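Local coordinates for protein homospermidine synthase (Legionella pneumophila subsp. pneumophila str. Philadelphia 1, PDB 2PH5) that probably catalyses the formation of homospermidine, a transferase reaction, and binds the dinucleotide NAD, at residues G230-G242 / F289-N301. Residues are numbered along the deposited sequence; the frame is centred on the assembly and turned at random.
Sequences GLILEGLQPAEIG and FLITHAETISLTN
T292 fits into the bend between helix 230-236 and strand 238-242, and its two branches divide the work. OG1 has two acceptors in range, Q237 OE1 at 3.3 Å and E234 O at 3.5 Å; both are long, weak candidates for the one hydroxyl proton. With OG1 lying between the backbone N and the carbonyl carbon (chi1 68°), CG2 is directed at the strand, packing 3.5 Å from E240 N. Water extends the polar contact: one molecule accepts from H293 N at 3.0 Å and lies 2.7 Å from T296 OG1, with E240 O as one possible acceptor. Near the cofactor, the E234 carboxylate lies over one face of the H293 ring, its CD 4.0 Å above the plane and offset toward the rim, the two planes 52° apart. H293 also touches P160, an NAD-binding residue. Both segments belong to the saccharopine dehydrogenase-like C-terminal domain, where strand 238-242 pairs antiparallel with strand 264-267 and runs nearly parallel to helix 295-301 (10°). In the apolar packing, I241 CD1 meets L290 CD2 at 3.9 Å, the side chains at about a right angle. Separately, the end of I297 lies against the carboxylate of the extended E240 side chain, CD1 3.3 Å from OE2.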
ATOM      1  N   GLY A 230       8.380  13.556  -9.366  1.00 26.24           N
ATOM      2  CA  GLY A 230       8.881  14.220  -8.180  1.00 24.22           C
ATOM      3  C   GLY A 230       8.792  13.270  -6.992  1.00 25.08           C
ATOM      4  O   GLY A 230       9.762  13.088  -6.253  1.00 24.61           O
ATOM      5  N   LEU A 231       7.634  12.642  -6.804  1.00 23.00           N
ATOM      6  CA  LEU A 231       7.469  11.721  -5.683  1.00 22.15           C
ATOM      7  C   LEU A 231       8.403  10.515  -5.793  1.00 21.68           C
ATOM      8  O   LEU A 231       9.039  10.123  -4.818  1.00 21.89           O
ATOM      9  CB  LEU A 231       6.018  11.255  -5.576  1.00 20.76           C
ATOM     10  CG  LEU A 231       5.686  10.284  -4.439  1.00 18.81           C
ATOM     11  CD1 LEU A 231       5.995  10.903  -3.079  1.00 20.00           C
ATOM     12  CD2 LEU A 231       4.221   9.922  -4.546  1.00 17.73           C
ATOM     13  N   ILE A 232       8.492   9.942  -6.987  1.00 22.59           N
ATOM     14  CA  ILE A 232       9.356   8.796  -7.230  1.00 23.88           C
ATOM     15  C   ILE A 232      10.814   9.105  -6.879  1.00 24.20           C
ATOM     16  O   ILE A 232      11.449   8.369  -6.115  1.00 23.13           O
ATOM     17  CB  ILE A 232       9.277   8.371  -8.707  1.00 24.38           C
ATOM     18  CG1 ILE A 232       7.866   7.872  -9.016  1.00 26.05           C
ATOM     19  CG2 ILE A 232      10.327   7.304  -9.010  1.00 22.35           C
ATOM     20  CD1 ILE A 232       7.648   7.523 -10.467  1.00 28.90           C
ATOM     21  N   LEU A 233      11.332  10.197  -7.439  1.00 24.67           N
ATOM     22  CA  LEU A 233      12.711  10.609  -7.197  1.00 26.71           C
ATOM     23  C   LEU A 233      12.963  10.789  -5.691  1.00 26.74           C
ATOM     24  O   LEU A 233      13.942  10.271  -5.155  1.00 28.17           O
ATOM     25  CB  LEU A 233      13.024  11.911  -7.950  1.00 27.70           C
ATOM     26  CG  LEU A 233      14.514  12.222  -8.142  1.00 32.50           C
ATOM     27  CD1 LEU A 233      15.058  11.307  -9.245  1.00 34.28           C
ATOM     28  CD2 LEU A 233      14.729  13.684  -8.528  1.00 31.68           C
ATOM     29  N   GLU A 234      12.082  11.513  -5.009  1.00 25.65           N
ATOM     30  CA  GLU A 234      12.231  11.715  -3.571  1.00 26.65           C
ATOM     31  C   GLU A 234      12.235  10.392  -2.807  1.00 26.49           C
ATOM     32  O   GLU A 234      13.059  10.182  -1.913  1.00 26.12           O
ATOM     33  CB  GLU A 234      11.117  12.616  -3.045  1.00 26.96           C
ATOM     34  CG  GLU A 234      11.381  14.089  -3.287  1.00 29.46           C
ATOM     35  CD  GLU A 234      10.118  14.938  -3.249  1.00 32.30           C
ATOM     36  OE1 GLU A 234       9.177  14.594  -2.488  1.00 24.23           O
ATOM     37  OE2 GLU A 234      10.084  15.962  -3.984  1.00 36.12           O
ATOM     38  N   GLY A 235      11.326   9.494  -3.172  1.00 25.76           N
ATOM     39  CA  GLY A 235      11.259   8.210  -2.500  1.00 26.87           C
ATOM     40  C   GLY A 235      12.449   7.307  -2.790  1.00 28.50           C
ATOM     41  O   GLY A 235      12.727   6.368  -2.041  1.00 29.21           O
ATOM     42  N   LEU A 236      13.162   7.579  -3.876  1.00 27.42           N
ATOM     43  CA  LEU A 236      14.314   6.760  -4.231  1.00 28.17           C
ATOM     44  C   LEU A 236      15.558   7.134  -3.426  1.00 27.47           C
ATOM     45  O   LEU A 236      16.403   6.285  -3.158  1.00 26.70           O
ATOM     46  CB  LEU A 236      14.606   6.878  -5.732  1.00 28.83           C
ATOM     47  CG  LEU A 236      14.344   5.649  -6.619  1.00 31.53           C
ATOM     48  CD1 LEU A 236      12.937   5.138  -6.427  1.00 30.29           C
ATOM     49  CD2 LEU A 236      14.584   6.021  -8.081  1.00 30.42           C
ATOM     50  N   GLN A 237      15.666   8.400  -3.035  1.00 27.52           N
ATOM     51  CA  GLN A 237      16.820   8.862  -2.268  1.00 29.96           C
ATOM     52  C   GLN A 237      16.787   8.394  -0.822  1.00 28.21           C
ATOM     53  O   GLN A 237      15.730   8.093  -0.274  1.00 28.29           O
ATOM     54  CB  GLN A 237      16.900  10.388  -2.291  1.00 34.07           C
ATOM     55  CG  GLN A 237      17.029  10.980  -3.682  1.00 39.24           C
ATOM     56  CD  GLN A 237      16.910  12.489  -3.670  1.00 44.69           C
ATOM     57  OE1 GLN A 237      15.974  13.047  -3.079  1.00 45.53           O
ATOM     58  NE2 GLN A 237      17.856  13.167  -4.324  1.00 46.59           N
ATOM     59  N   PRO A 238      17.958   8.331  -0.180  1.00 27.72           N
ATOM     60  CA  PRO A 238      18.021   7.892   1.218  1.00 26.54           C
ATOM     61  C   PRO A 238      17.374   8.867   2.205  1.00 26.00           C
ATOM     62  O   PRO A 238      17.453  10.082   2.032  1.00 25.41           O
ATOM     63  CB  PRO A 238      19.519   7.727   1.453  1.00 27.42           C
ATOM     64  CG  PRO A 238      20.123   8.764   0.545  1.00 26.97           C
ATOM     65  CD  PRO A 238      19.305   8.606  -0.718  1.00 26.62           C
ATOM     66  N   ALA A 239      16.739   8.324   3.243  1.00 26.54           N
ATOM     67  CA  ALA A 239      16.078   9.139   4.264  1.00 25.98           C
ATOM     68  C   ALA A 239      16.994  10.237   4.821  1.00 26.10           C
ATOM     69  O   ALA A 239      18.113   9.957   5.262  1.00 25.99           O
ATOM     70  CB  ALA A 239      15.585   8.244   5.402  1.00 26.07           C
ATOM     71  N   GLU A 240      16.510  11.482   4.787  1.00 26.70           N
ATOM     72  CA  GLU A 240      17.252  12.646   5.288  1.00 26.40           C
ATOM     73  C   GLU A 240      16.570  13.191   6.539  1.00 25.21           C
ATOM     74  O   GLU A 240      15.367  13.457   6.530  1.00 25.19           O
ATOM     75  CB  GLU A 240      17.325  13.744   4.224  1.00 29.34           C
ATOM     76  CG  GLU A 240      18.262  14.890   4.589  1.00 34.46           C
ATOM     77  CD  GLU A 240      18.293  15.978   3.532  1.00 38.67           C
ATOM     78  OE1 GLU A 240      18.753  15.707   2.402  1.00 42.75           O
ATOM     79  OE2 GLU A 240      17.853  17.105   3.827  1.00 42.08           O
ATOM     80  N   ILE A 241      17.343  13.379   7.607  1.00 24.08           N
ATOM     81  CA  ILE A 241      16.782  13.837   8.874  1.00 22.96           C
ATOM     82  C   ILE A 241      17.610  14.874   9.637  1.00 22.89           C
ATOM     83  O   ILE A 241      18.821  14.720   9.794  1.00 22.05           O
ATOM     84  CB  ILE A 241      16.575  12.631   9.812  1.00 22.36           C
ATOM     85  CG1 ILE A 241      15.889  11.489   9.062  1.00 21.74           C
ATOM     86  CG2 ILE A 241      15.755  13.044  11.018  1.00 23.20           C
ATOM     87  CD1 ILE A 241      15.918  10.168   9.801  1.00 23.45           C
ATOM     88  N   GLY A 242      16.947  15.926  10.111  1.00 22.56           N
ATOM     89  CA  GLY A 242      17.634  16.938  10.899  1.00 21.49           C
ATOM     90  C   GLY A 242      17.765  16.345  12.292  1.00 22.43           C
ATOM     91  O   GLY A 242      16.757  16.094  12.957  1.00 20.54           O
ATOM     92  N   PHE A 289       5.355   8.193   5.075  1.00 17.70           N
ATOM     93  CA  PHE A 289       6.644   7.856   4.488  1.00 18.07           C
ATOM     94  C   PHE A 289       7.596   8.985   4.857  1.00 17.43           C
ATOM     95  O   PHE A 289       7.218  10.159   4.806  1.00 14.47           O
ATOM     96  CB  PHE A 289       6.560   7.763   2.953  1.00 17.81           C
ATOM     97  CG  PHE A 289       5.786   6.584   2.452  1.00 18.83           C
ATOM     98  CD1 PHE A 289       4.401   6.656   2.313  1.00 19.65           C
ATOM     99  CD2 PHE A 289       6.435   5.387   2.154  1.00 16.21           C
ATOM    100  CE1 PHE A 289       3.666   5.552   1.887  1.00 18.57           C
ATOM    101  CE2 PHE A 289       5.713   4.277   1.729  1.00 17.86           C
ATOM    102  CZ  PHE A 289       4.321   4.357   1.596  1.00 19.83           C
ATOM    103  N   LEU A 290       8.822   8.634   5.234  1.00 17.82           N
ATOM    104  CA  LEU A 290       9.818   9.636   5.597  1.00 20.28           C
ATOM    105  C   LEU A 290      10.526  10.142   4.335  1.00 22.48           C
ATOM    106  O   LEU A 290      11.750  10.086   4.220  1.00 21.82           O
ATOM    107  CB  LEU A 290      10.815   9.033   6.596  1.00 19.16           C
ATOM    108  CG  LEU A 290      11.984   9.833   7.208  1.00 20.60           C
ATOM    109  CD1 LEU A 290      11.683  11.302   7.343  1.00 18.67           C
ATOM    110  CD2 LEU A 290      12.304   9.219   8.564  1.00 19.97           C
ATOM    111  N   ILE A 291       9.715  10.620   3.392  1.00 25.77           N
ATOM    112  CA  ILE A 291      10.178  11.167   2.124  1.00 30.24           C
ATOM    113  C   ILE A 291      11.102  12.343   2.380  1.00 32.27           C
ATOM    114  O   ILE A 291      10.789  13.230   3.162  1.00 33.79           O
ATOM    115  CB  ILE A 291       8.986  11.655   1.250  1.00 31.43           C
ATOM    116  CG1 ILE A 291       8.653  10.621   0.178  1.00 32.78           C
ATOM    117  CG2 ILE A 291       9.335  12.950   0.541  1.00 32.84           C
ATOM    118  CD1 ILE A 291       8.252   9.301   0.711  1.00 31.61           C
ATOM    119  N   THR A 292      12.235  12.357   1.700  1.00 36.21           N
ATOM    120  CA  THR A 292      13.219  13.418   1.862  1.00 41.26           C
ATOM    121  C   THR A 292      12.772  14.756   1.251  1.00 43.56           C
ATOM    122  O   THR A 292      11.857  14.796   0.427  1.00 43.05           O
ATOM    123  CB  THR A 292      14.522  12.996   1.183  1.00 42.18           C
ATOM    124  OG1 THR A 292      14.321  12.960  -0.235  1.00 44.40           O
ATOM    125  CG2 THR A 292      14.934  11.606   1.648  1.00 41.46           C
ATOM    126  N   HIS A 293      13.410  15.851   1.666  1.00 46.42           N
ATOM    127  CA  HIS A 293      13.112  17.175   1.098  1.00 51.26           C
ATOM    128  C   HIS A 293      14.250  18.184   1.245  1.00 53.27           C
ATOM    129  O   HIS A 293      15.260  17.921   1.904  1.00 54.08           O
ATOM    130  CB  HIS A 293      11.819  17.757   1.675  1.00 52.63           C
ATOM    131  CG  HIS A 293      10.688  17.811   0.690  1.00 52.87           C
ATOM    132  ND1 HIS A 293      10.689  18.649  -0.407  1.00 51.93           N
ATOM    133  CD2 HIS A 293       9.519  17.130   0.638  1.00 52.24           C
ATOM    134  CE1 HIS A 293       9.570  18.483  -1.087  1.00 52.46           C
ATOM    135  NE2 HIS A 293       8.841  17.566  -0.475  1.00 51.86           N
ATOM    136  N   ALA A 294      14.079  19.346   0.624  1.00 55.21           N
ATOM    137  CA  ALA A 294      15.108  20.382   0.660  1.00 57.02           C
ATOM    138  C   ALA A 294      15.095  21.197   1.943  1.00 57.15           C
ATOM    139  O   ALA A 294      16.120  21.325   2.616  1.00 59.40           O
ATOM    140  CB  ALA A 294      14.949  21.310  -0.545  1.00 57.52           C
ATOM    141  N   GLU A 295      13.927  21.739   2.271  1.00 56.71           N
ATOM    142  CA  GLU A 295      13.758  22.574   3.454  1.00 56.18           C
ATOM    143  C   GLU A 295      13.978  21.868   4.794  1.00 54.88           C
ATOM    144  O   GLU A 295      13.543  22.362   5.836  1.00 55.24           O
ATOM    145  CB  GLU A 295      12.365  23.223   3.438  1.00 58.38           C
ATOM    146  CG  GLU A 295      12.386  24.755   3.457  1.00 59.62           C
ATOM    147  CD  GLU A 295      10.996  25.377   3.491  1.00 59.15           C
ATOM    148  OE1 GLU A 295      10.905  26.620   3.580  1.00 62.12           O
ATOM    149  OE2 GLU A 295       9.998  24.634   3.429  1.00 56.85           O
ATOM    150  N   THR A 296      14.639  20.714   4.774  1.00 51.10           N
ATOM    151  CA  THR A 296      14.902  19.999   6.017  1.00 47.16           C
ATOM    152  C   THR A 296      16.147  20.594   6.668  1.00 44.83           C
ATOM    153  O   THR A 296      16.140  20.932   7.849  1.00 43.66           O
ATOM    154  CB  THR A 296      15.141  18.490   5.782  1.00 47.16           C
ATOM    155  OG1 THR A 296      13.986  17.914   5.165  1.00 48.32           O
ATOM    156  CG2 THR A 296      15.408  17.782   7.098  1.00 45.48           C
ATOM    157  N   ILE A 297      17.210  20.735   5.885  1.00 41.34           N
ATOM    158  CA  ILE A 297      18.452  21.284   6.397  1.00 39.83           C
ATOM    159  C   ILE A 297      18.340  22.777   6.693  1.00 39.08           C
ATOM    160  O   ILE A 297      18.851  23.264   7.705  1.00 35.56           O
ATOM    161  CB  ILE A 297      19.596  21.061   5.404  1.00 40.93           C
ATOM    162  CG1 ILE A 297      19.640  19.585   5.001  1.00 42.24           C
ATOM    163  CG2 ILE A 297      20.916  21.518   6.015  1.00 40.98           C
ATOM    164  CD1 ILE A 297      19.569  18.615   6.166  1.00 42.12           C
ATOM    165  N   SER A 298      17.665  23.497   5.805  1.00 39.62           N
ATOM    166  CA  SER A 298      17.484  24.931   5.970  1.00 40.37           C
ATOM    167  C   SER A 298      16.664  25.250   7.222  1.00 40.46           C
ATOM    168  O   SER A 298      16.989  26.179   7.958  1.00 42.38           O
ATOM    169  CB  SER A 298      16.810  25.522   4.730  1.00 40.36           C
ATOM    170  OG  SER A 298      15.555  24.906   4.492  1.00 44.55           O
ATOM    171  N   LEU A 299      15.607  24.485   7.473  1.00 39.03           N
ATOM    172  CA  LEU A 299      14.782  24.726   8.651  1.00 38.16           C
ATOM    173  C   LEU A 299      15.526  24.365   9.925  1.00 36.35           C
ATOM    174  O   LEU A 299      15.492  25.111  10.902  1.00 36.65           O
ATOM    175  CB  LEU A 299      13.480  23.919   8.587  1.00 39.55           C
ATOM    176  CG  LEU A 299      12.450  24.415   7.576  1.00 41.05           C
ATOM    177  CD1 LEU A 299      11.240  23.492   7.557  1.00 42.88           C
ATOM    178  CD2 LEU A 299      12.045  25.835   7.937  1.00 42.89           C
ATOM    179  N   THR A 300      16.195  23.218   9.915  1.00 33.76           N
ATOM    180  CA  THR A 300      16.938  22.769  11.086  1.00 31.01           C
ATOM    181  C   THR A 300      17.949  23.825  11.543  1.00 30.92           C
ATOM    182  O   THR A 300      17.959  24.210  12.715  1.00 30.53           O
ATOM    183  CB  THR A 300      17.667  21.441  10.803  1.00 28.93           C
ATOM    184  OG1 THR A 300      16.706  20.431  10.481  1.00 27.98           O
ATOM    185  CG2 THR A 300      18.457  21.002  12.019  1.00 29.26           C
ATOM    186  N   ASN A 301      18.784  24.292  10.616  1.00 28.10           N
ATOM    187  CA  ASN A 301      19.779  25.307  10.922  1.00 27.25           C
ATOM    188  C   ASN A 301      19.083  26.590  11.374  1.00 28.67           C
ATOM    189  O   ASN A 301      19.542  27.267  12.290  1.00 28.54           O
ATOM    190  CB  ASN A 301      20.654  25.597   9.695  1.00 26.55           C
ATOM    191  CG  ASN A 301      21.585  24.441   9.348  1.00 26.61           C
ATOM    192  OD1 ASN A 301      21.703  23.476  10.105  1.00 26.73           O
ATOM    193  ND2 ASN A 301      22.262  24.545   8.210  1.00 23.35           N
TER
HETATM  194  O   HOH W   1      12.279  14.154   5.471  1.00 25.48           O
HETATM  195  O   HOH W   2      14.951  15.592   4.248  1.00 47.82           O